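Esterase (uncultured bacterium pCosCE1, PDB 7ATL) hydrolyses carboxylic esters as a family VIII carboxylesterase and also transfers acyl groups to acceptors other than water, a promiscuous acyltransferase activity. Local coordinates at residues L84-F97 against I175-G187. Numbering follows the deposited sequence.
Sequences LGLDDTVSRWLPWF and IDVLGAVLEQVAG
The indole of Trp93 lies on Val185, whose CG2 sits 3.6 Å from the centroid of the six-membered ring and only 4° off its normal, a CH-pi contact made squarely over one face. Arg92 CG approaches the opposite face near the rim, and Asp88 CB lies in plane at the edge. Phe97 turns one face of its ring to Val177 CG1, while Trp96 CZ3 meets the edge. A hydrogen bond from Trp93 NE1 to Asp88 OD2 (3.1 Å), nearly straight (163°) and in the ring plane, fixes the rotation of the indole and reaches the anti side of the carboxylate; the same oxygen accepts a weak hydrogen bond from Gly85 N. With CG anti to its carbonyl carbon (chi1 -67°), Trp93 also brings CG within 3.8 Å of Val181 CG1. The connection between helix 67-80 and helix 111-116 of this beta-lactamase-like fold is laid along helix 174-186, with no hydrogen bond joining the two segments. Leu84 branches over the helix: CD1 touches both Val181 CG1 and Val185 CG2, and CD2 reaches Leu182 CD1 at 3.9 Å, where Leu182 also packs on helix 67-80. Farther along, Leu94 CD1 touches Ala180 CB and Val181 CG2, whereas its CD2 lies 3.6 Å from Gln184 CG. Gln184 runs antiparallel alongside the Trp93 side chain, and its first torsion, with CG anti to the carbonyl carbon, sets CG 3.3 Å from Trp93 O. The Val90 and Val177 side chains meet roughly perpendicular, CG1 to CG1 at 3.9 Å, and Val177 and Ala180 continue the apolar layer onto helix 149-157.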
ATOM      1  N   LEU A  84      16.112 -12.656   9.520  1.00 28.86           N
ATOM      2  CA  LEU A  84      15.172 -11.886  10.370  1.00 28.96           C
ATOM      3  C   LEU A  84      14.167 -12.854  11.012  1.00 28.60           C
ATOM      4  O   LEU A  84      13.838 -13.867  10.373  1.00 31.29           O
ATOM      5  CB  LEU A  84      14.476 -10.875   9.451  1.00 28.24           C
ATOM      6  CG  LEU A  84      13.555  -9.859  10.111  1.00 27.31           C
ATOM      7  CD1 LEU A  84      14.297  -9.075  11.160  1.00 28.73           C
ATOM      8  CD2 LEU A  84      12.992  -8.906   9.078  1.00 28.29           C
ATOM      9  N   GLY A  85      13.678 -12.564  12.218  1.00 27.92           N
ATOM     10  CA  GLY A  85      12.664 -13.396  12.903  1.00 29.06           C
ATOM     11  C   GLY A  85      11.341 -12.669  13.121  1.00 28.59           C
ATOM     12  O   GLY A  85      11.357 -11.481  13.518  1.00 27.91           O
ATOM     13  N   LEU A  86      10.215 -13.360  12.942  1.00 28.80           N
ATOM     14  CA  LEU A  86       8.876 -12.781  13.240  1.00 30.73           C
ATOM     15  C   LEU A  86       8.818 -12.246  14.679  1.00 29.93           C
ATOM     16  O   LEU A  86       8.025 -11.303  14.913  1.00 28.64           O
ATOM     17  CB  LEU A  86       7.800 -13.843  13.014  1.00 32.29           C
ATOM     18  CG  LEU A  86       7.362 -13.984  11.559  1.00 35.59           C
ATOM     19  CD1 LEU A  86       6.387 -15.147  11.391  1.00 34.90           C
ATOM     20  CD2 LEU A  86       6.767 -12.676  11.039  1.00 33.15           C
ATOM     21  N   ASP A  87       9.609 -12.826  15.598  1.00 29.60           N
ATOM     22  CA  ASP A  87       9.578 -12.536  17.055  1.00 28.34           C
ATOM     23  C   ASP A  87      10.854 -11.793  17.464  1.00 27.39           C
ATOM     24  O   ASP A  87      11.124 -11.701  18.648  1.00 30.36           O
ATOM     25  CB  ASP A  87       9.353 -13.827  17.850  1.00 29.93           C
ATOM     26  CG  ASP A  87       7.935 -14.374  17.737  1.00 31.52           C
ATOM     27  OD1 ASP A  87       6.975 -13.634  18.049  1.00 33.60           O
ATOM     28  OD2 ASP A  87       7.788 -15.526  17.312  1.00 33.39           O
ATOM     29  N   ASP A  88      11.626 -11.280  16.518  1.00 26.30           N
ATOM     30  CA  ASP A  88      12.716 -10.328  16.835  1.00 25.78           C
ATOM     31  C   ASP A  88      12.107  -9.028  17.355  1.00 26.24           C
ATOM     32  O   ASP A  88      11.089  -8.552  16.781  1.00 26.75           O
ATOM     33  CB  ASP A  88      13.549 -10.017  15.598  1.00 24.85           C
ATOM     34  CG  ASP A  88      14.433 -11.173  15.192  1.00 24.06           C
ATOM     35  OD1 ASP A  88      14.236 -12.277  15.751  1.00 22.78           O
ATOM     36  OD2 ASP A  88      15.307 -10.949  14.334  1.00 21.95           O
ATOM     37  N   THR A  89      12.717  -8.448  18.378  1.00 26.04           N
ATOM     38  CA  THR A  89      12.395  -7.074  18.822  1.00 24.94           C
ATOM     39  C   THR A  89      12.879  -6.103  17.745  1.00 23.96           C
ATOM     40  O   THR A  89      13.770  -6.469  16.967  1.00 22.70           O
ATOM     41  CB  THR A  89      12.994  -6.777  20.197  1.00 24.58           C
ATOM     42  OG1 THR A  89      14.413  -6.794  20.060  1.00 22.10           O
ATOM     43  CG2 THR A  89      12.516  -7.772  21.235  1.00 25.53           C
ATOM     44  N   VAL A  90      12.283  -4.922  17.697  1.00 23.02           N
ATOM     45  CA  VAL A  90      12.742  -3.837  16.794  1.00 23.46           C
ATOM     46  C   VAL A  90      14.052  -3.303  17.359  1.00 22.92           C
ATOM     47  O   VAL A  90      15.025  -3.133  16.594  1.00 23.16           O
ATOM     48  CB  VAL A  90      11.666  -2.748  16.640  1.00 23.39           C
ATOM     49  CG1 VAL A  90      12.183  -1.564  15.842  1.00 24.02           C
ATOM     50  CG2 VAL A  90      10.410  -3.304  15.992  1.00 21.88           C
ATOM     51  N   SER A  91      14.079  -3.078  18.665  1.00 23.77           N
ATOM     52  CA  SER A  91      15.255  -2.515  19.377  1.00 25.10           C
ATOM     53  C   SER A  91      16.518  -3.366  19.118  1.00 25.26           C
ATOM     54  O   SER A  91      17.631  -2.817  19.129  1.00 24.85           O
ATOM     55  CB  SER A  91      14.933  -2.305  20.855  1.00 26.04           C
ATOM     56  OG  SER A  91      15.001  -3.504  21.630  1.00 24.87           O
ATOM     57  N   ARG A  92      16.370  -4.657  18.839  1.00 26.40           N
ATOM     58  CA  ARG A  92      17.507  -5.543  18.456  1.00 28.92           C
ATOM     59  C   ARG A  92      18.197  -5.018  17.186  1.00 27.71           C
ATOM     60  O   ARG A  92      19.431  -5.136  17.076  1.00 23.48           O
ATOM     61  CB  ARG A  92      16.997  -6.968  18.218  1.00 29.41           C
ATOM     62  CG  ARG A  92      18.050  -7.952  17.740  1.00 28.95           C
ATOM     63  CD  ARG A  92      17.462  -9.348  17.788  1.00 30.11           C
ATOM     64  NE  ARG A  92      18.341 -10.386  17.271  1.00 28.98           N
ATOM     65  CZ  ARG A  92      18.084 -11.686  17.356  1.00 26.86           C
ATOM     66  NH1 ARG A  92      16.963 -12.101  17.920  1.00 26.99           N
ATOM     67  NH2 ARG A  92      18.944 -12.563  16.875  1.00 25.04           N
ATOM     68  N   TRP A  93      17.413  -4.467  16.266  1.00 25.98           N
ATOM     69  CA  TRP A  93      17.890  -3.992  14.944  1.00 27.05           C
ATOM     70  C   TRP A  93      18.108  -2.467  14.947  1.00 27.22           C
ATOM     71  O   TRP A  93      19.055  -2.000  14.287  1.00 24.65           O
ATOM     72  CB  TRP A  93      16.888  -4.459  13.876  1.00 26.86           C
ATOM     73  CG  TRP A  93      16.896  -5.945  13.722  1.00 26.07           C
ATOM     74  CD1 TRP A  93      15.974  -6.842  14.176  1.00 26.49           C
ATOM     75  CD2 TRP A  93      17.952  -6.713  13.133  1.00 25.43           C
ATOM     76  NE1 TRP A  93      16.368  -8.120  13.875  1.00 25.65           N
ATOM     77  CE2 TRP A  93      17.578  -8.066  13.228  1.00 26.70           C
ATOM     78  CE3 TRP A  93      19.158  -6.390  12.513  1.00 26.38           C
ATOM     79  CZ2 TRP A  93      18.381  -9.084  12.711  1.00 27.70           C
ATOM     80  CZ3 TRP A  93      19.952  -7.398  12.014  1.00 26.74           C
ATOM     81  CH2 TRP A  93      19.563  -8.730  12.106  1.00 25.94           C
ATOM     82  N   LEU A  94      17.259  -1.710  15.656  1.00 29.21           N
ATOM     83  CA  LEU A  94      17.406  -0.235  15.836  1.00 27.90           C
ATOM     84  C   LEU A  94      17.524   0.069  17.332  1.00 26.21           C
ATOM     85  O   LEU A  94      16.529   0.360  17.973  1.00 24.51           O
ATOM     86  CB  LEU A  94      16.196   0.452  15.180  1.00 26.30           C
ATOM     87  CG  LEU A  94      15.901   0.008  13.749  1.00 26.09           C
ATOM     88  CD1 LEU A  94      14.595   0.603  13.234  1.00 26.91           C
ATOM     89  CD2 LEU A  94      17.051   0.368  12.833  1.00 24.66           C
ATOM     90  N   PRO A  95      18.729   0.003  17.953  1.00 27.59           N
ATOM     91  CA  PRO A  95      18.837   0.056  19.419  1.00 25.40           C
ATOM     92  C   PRO A  95      18.197   1.295  20.064  1.00 25.40           C
ATOM     93  O   PRO A  95      17.808   1.218  21.189  1.00 26.67           O
ATOM     94  CB  PRO A  95      20.351  -0.003  19.705  1.00 26.92           C
ATOM     95  CG  PRO A  95      21.019  -0.484  18.402  1.00 26.94           C
ATOM     96  CD  PRO A  95      20.036  -0.175  17.283  1.00 27.62           C
ATOM     97  N   TRP A  96      18.077   2.390  19.317  1.00 25.95           N
ATOM     98  CA  TRP A  96      17.492   3.691  19.744  1.00 25.07           C
ATOM     99  C   TRP A  96      15.956   3.733  19.574  1.00 26.03           C
ATOM    100  O   TRP A  96      15.323   4.663  20.120  1.00 24.79           O
ATOM    101  CB  TRP A  96      18.174   4.811  18.953  1.00 25.47           C
ATOM    102  CG  TRP A  96      18.300   4.526  17.486  1.00 26.11           C
ATOM    103  CD1 TRP A  96      19.397   4.034  16.841  1.00 24.85           C
ATOM    104  CD2 TRP A  96      17.280   4.687  16.478  1.00 25.62           C
ATOM    105  NE1 TRP A  96      19.133   3.883  15.510  1.00 24.97           N
ATOM    106  CE2 TRP A  96      17.851   4.279  15.253  1.00 24.90           C
ATOM    107  CE3 TRP A  96      15.944   5.112  16.494  1.00 26.41           C
ATOM    108  CZ2 TRP A  96      17.143   4.309  14.053  1.00 25.81           C
ATOM    109  CZ3 TRP A  96      15.239   5.140  15.306  1.00 27.88           C
ATOM    110  CH2 TRP A  96      15.837   4.749  14.102  1.00 27.05           C
ATOM    111  N   PHE A  97      15.344   2.803  18.833  1.00 25.49           N
ATOM    112  CA  PHE A  97      13.867   2.753  18.689  1.00 24.47           C
ATOM    113  C   PHE A  97      13.263   1.999  19.876  1.00 24.65           C
ATOM    114  O   PHE A  97      12.920   0.789  19.776  1.00 23.02           O
ATOM    115  CB  PHE A  97      13.451   2.134  17.354  1.00 25.13           C
ATOM    116  CG  PHE A  97      12.032   2.477  16.977  1.00 23.38           C
ATOM    117  CD1 PHE A  97      11.743   3.673  16.338  1.00 22.81           C
ATOM    118  CD2 PHE A  97      10.988   1.641  17.317  1.00 22.97           C
ATOM    119  CE1 PHE A  97      10.439   4.029  16.042  1.00 22.08           C
ATOM    120  CE2 PHE A  97       9.688   1.994  17.015  1.00 23.30           C
ATOM    121  CZ  PHE A  97       9.421   3.176  16.364  1.00 23.42           C
ATOM    122  N   ILE A 175       5.488   0.176   8.752  1.00 21.75           N
ATOM    123  CA  ILE A 175       6.217  -0.386   7.573  1.00 24.09           C
ATOM    124  C   ILE A 175       7.409   0.535   7.256  1.00 24.08           C
ATOM    125  O   ILE A 175       8.403   0.028   6.721  1.00 23.66           O
ATOM    126  CB  ILE A 175       5.281  -0.666   6.372  1.00 24.09           C
ATOM    127  CG1 ILE A 175       4.125  -1.585   6.759  1.00 26.40           C
ATOM    128  CG2 ILE A 175       6.049  -1.268   5.202  1.00 24.76           C
ATOM    129  CD1 ILE A 175       4.573  -2.890   7.396  1.00 28.44           C
ATOM    130  N   ASP A 176       7.336   1.816   7.622  1.00 23.90           N
ATOM    131  CA  ASP A 176       8.487   2.747   7.515  1.00 25.15           C
ATOM    132  C   ASP A 176       9.558   2.259   8.490  1.00 26.31           C
ATOM    133  O   ASP A 176      10.761   2.229   8.103  1.00 28.13           O
ATOM    134  CB  ASP A 176       8.093   4.210   7.758  1.00 25.34           C
ATOM    135  CG  ASP A 176       7.164   4.801   6.702  1.00 25.85           C
ATOM    136  OD1 ASP A 176       6.094   4.190   6.460  1.00 25.61           O
ATOM    137  OD2 ASP A 176       7.515   5.875   6.130  1.00 25.62           O
ATOM    138  N   VAL A 177       9.143   1.852   9.693  1.00 25.05           N
ATOM    139  CA  VAL A 177      10.072   1.272  10.706  1.00 26.82           C
ATOM    140  C   VAL A 177      10.670  -0.032  10.143  1.00 27.87           C
ATOM    141  O   VAL A 177      11.904  -0.191  10.214  1.00 28.16           O
ATOM    142  CB  VAL A 177       9.392   1.081  12.077  1.00 27.43           C
ATOM    143  CG1 VAL A 177      10.347   0.463  13.086  1.00 27.10           C
ATOM    144  CG2 VAL A 177       8.855   2.401  12.613  1.00 27.78           C
ATOM    145  N   LEU A 178       9.840  -0.897   9.546  1.00 28.10           N
ATOM    146  CA  LEU A 178      10.274  -2.202   8.998  1.00 27.28           C
ATOM    147  C   LEU A 178      11.387  -1.968   7.977  1.00 26.92           C
ATOM    148  O   LEU A 178      12.411  -2.681   8.024  1.00 27.39           O
ATOM    149  CB  LEU A 178       9.071  -2.916   8.379  1.00 28.18           C
ATOM    150  CG  LEU A 178       9.348  -4.323   7.839  1.00 29.26           C
ATOM    151  CD1 LEU A 178       9.874  -5.267   8.915  1.00 27.57           C
ATOM    152  CD2 LEU A 178       8.088  -4.877   7.211  1.00 29.03           C
ATOM    153  N   GLY A 179      11.213  -0.972   7.114  1.00 27.12           N
ATOM    154  CA  GLY A 179      12.209  -0.578   6.097  1.00 26.31           C
ATOM    155  C   GLY A 179      13.579  -0.360   6.704  1.00 25.51           C
ATOM    156  O   GLY A 179      14.559  -0.924   6.188  1.00 23.68           O
ATOM    157  N   ALA A 180      13.642   0.406   7.792  1.00 25.38           N
ATOM    158  CA  ALA A 180      14.903   0.678   8.510  1.00 26.25           C
ATOM    159  C   ALA A 180      15.428  -0.627   9.121  1.00 24.07           C
ATOM    160  O   ALA A 180      16.631  -0.890   9.033  1.00 21.75           O
ATOM    161  CB  ALA A 180      14.692   1.763   9.537  1.00 28.24           C
ATOM    162  N   VAL A 181      14.566  -1.453   9.694  1.00 23.03           N
ATOM    163  CA  VAL A 181      15.036  -2.777  10.185  1.00 24.73           C
ATOM    164  C   VAL A 181      15.692  -3.528   9.020  1.00 25.50           C
ATOM    165  O   VAL A 181      16.809  -4.041   9.188  1.00 27.13           O
ATOM    166  CB  VAL A 181      13.908  -3.620  10.800  1.00 23.78           C
ATOM    167  CG1 VAL A 181      14.359  -5.063  10.999  1.00 23.64           C
ATOM    168  CG2 VAL A 181      13.399  -3.016  12.094  1.00 23.11           C
ATOM    169  N   LEU A 182      15.022  -3.602   7.879  1.00 25.22           N
ATOM    170  CA  LEU A 182      15.535  -4.347   6.704  1.00 27.16           C
ATOM    171  C   LEU A 182      16.932  -3.837   6.297  1.00 27.97           C
ATOM    172  O   LEU A 182      17.794  -4.679   5.935  1.00 31.01           O
ATOM    173  CB  LEU A 182      14.513  -4.189   5.577  1.00 28.80           C
ATOM    174  CG  LEU A 182      13.533  -5.338   5.394  1.00 28.48           C
ATOM    175  CD1 LEU A 182      12.996  -5.854   6.714  1.00 28.09           C
ATOM    176  CD2 LEU A 182      12.413  -4.934   4.470  1.00 28.76           C
ATOM    177  N   GLU A 183      17.176  -2.522   6.362  1.00 29.42           N
ATOM    178  CA  GLU A 183      18.519  -1.912   6.111  1.00 28.34           C
ATOM    179  C   GLU A 183      19.557  -2.541   7.050  1.00 26.36           C
ATOM    180  O   GLU A 183      20.646  -2.908   6.587  1.00 26.76           O
ATOM    181  CB  GLU A 183      18.527  -0.397   6.332  1.00 29.00           C
ATOM    182  CG  GLU A 183      17.724   0.378   5.311  1.00 30.86           C
ATOM    183  CD  GLU A 183      17.779   1.890   5.475  1.00 33.00           C
ATOM    184  OE1 GLU A 183      17.920   2.362   6.650  1.00 28.96           O
ATOM    185  OE2 GLU A 183      17.669   2.599   4.417  1.00 31.93           O
ATOM    186  N   GLN A 184      19.245  -2.664   8.330  1.00 24.16           N
ATOM    187  CA  GLN A 184      20.208  -3.222   9.304  1.00 25.15           C
ATOM    188  C   GLN A 184      20.435  -4.706   9.016  1.00 26.37           C
ATOM    189  O   GLN A 184      21.590  -5.140   9.120  1.00 28.71           O
ATOM    190  CB  GLN A 184      19.723  -2.995  10.730  1.00 25.26           C
ATOM    191  CG  GLN A 184      19.590  -1.526  11.090  1.00 24.50           C
ATOM    192  CD  GLN A 184      20.836  -0.740  10.779  1.00 24.09           C
ATOM    193  OE1 GLN A 184      20.784   0.311  10.164  1.00 25.78           O
ATOM    194  NE2 GLN A 184      21.974  -1.266  11.166  1.00 23.06           N
ATOM    195  N   VAL A 185      19.401  -5.452   8.634  1.00 26.69           N
ATOM    196  CA  VAL A 185      19.541  -6.914   8.338  1.00 27.01           C
ATOM    197  C   VAL A 185      20.478  -7.109   7.131  1.00 27.94           C
ATOM    198  O   VAL A 185      21.387  -7.963   7.230  1.00 26.70           O
ATOM    199  CB  VAL A 185      18.177  -7.590   8.098  1.00 26.31           C
ATOM    200  CG1 VAL A 185      18.342  -9.036   7.658  1.00 25.21           C
ATOM    201  CG2 VAL A 185      17.253  -7.485   9.304  1.00 25.43           C
ATOM    202  N   ALA A 186      20.294  -6.335   6.049  1.00 30.27           N
ATOM    203  CA  ALA A 186      21.028  -6.515   4.766  1.00 30.89           C
ATOM    204  C   ALA A 186      22.323  -5.691   4.705  1.00 30.91           C
ATOM    205  O   ALA A 186      23.140  -6.012   3.866  1.00 31.06           O
ATOM    206  CB  ALA A 186      20.140  -6.174   3.603  1.00 31.29           C
ATOM    207  N   GLY A 187      22.494  -4.670   5.548  1.00 34.96           N
ATOM    208  CA  GLY A 187      23.687  -3.800   5.587  1.00 33.61           C
ATOM    209  C   GLY A 187      23.728  -2.854   4.396  1.00 35.76           C
ATOM    210  O   GLY A 187      24.828  -2.524   3.933  1.00 35.93           O
TER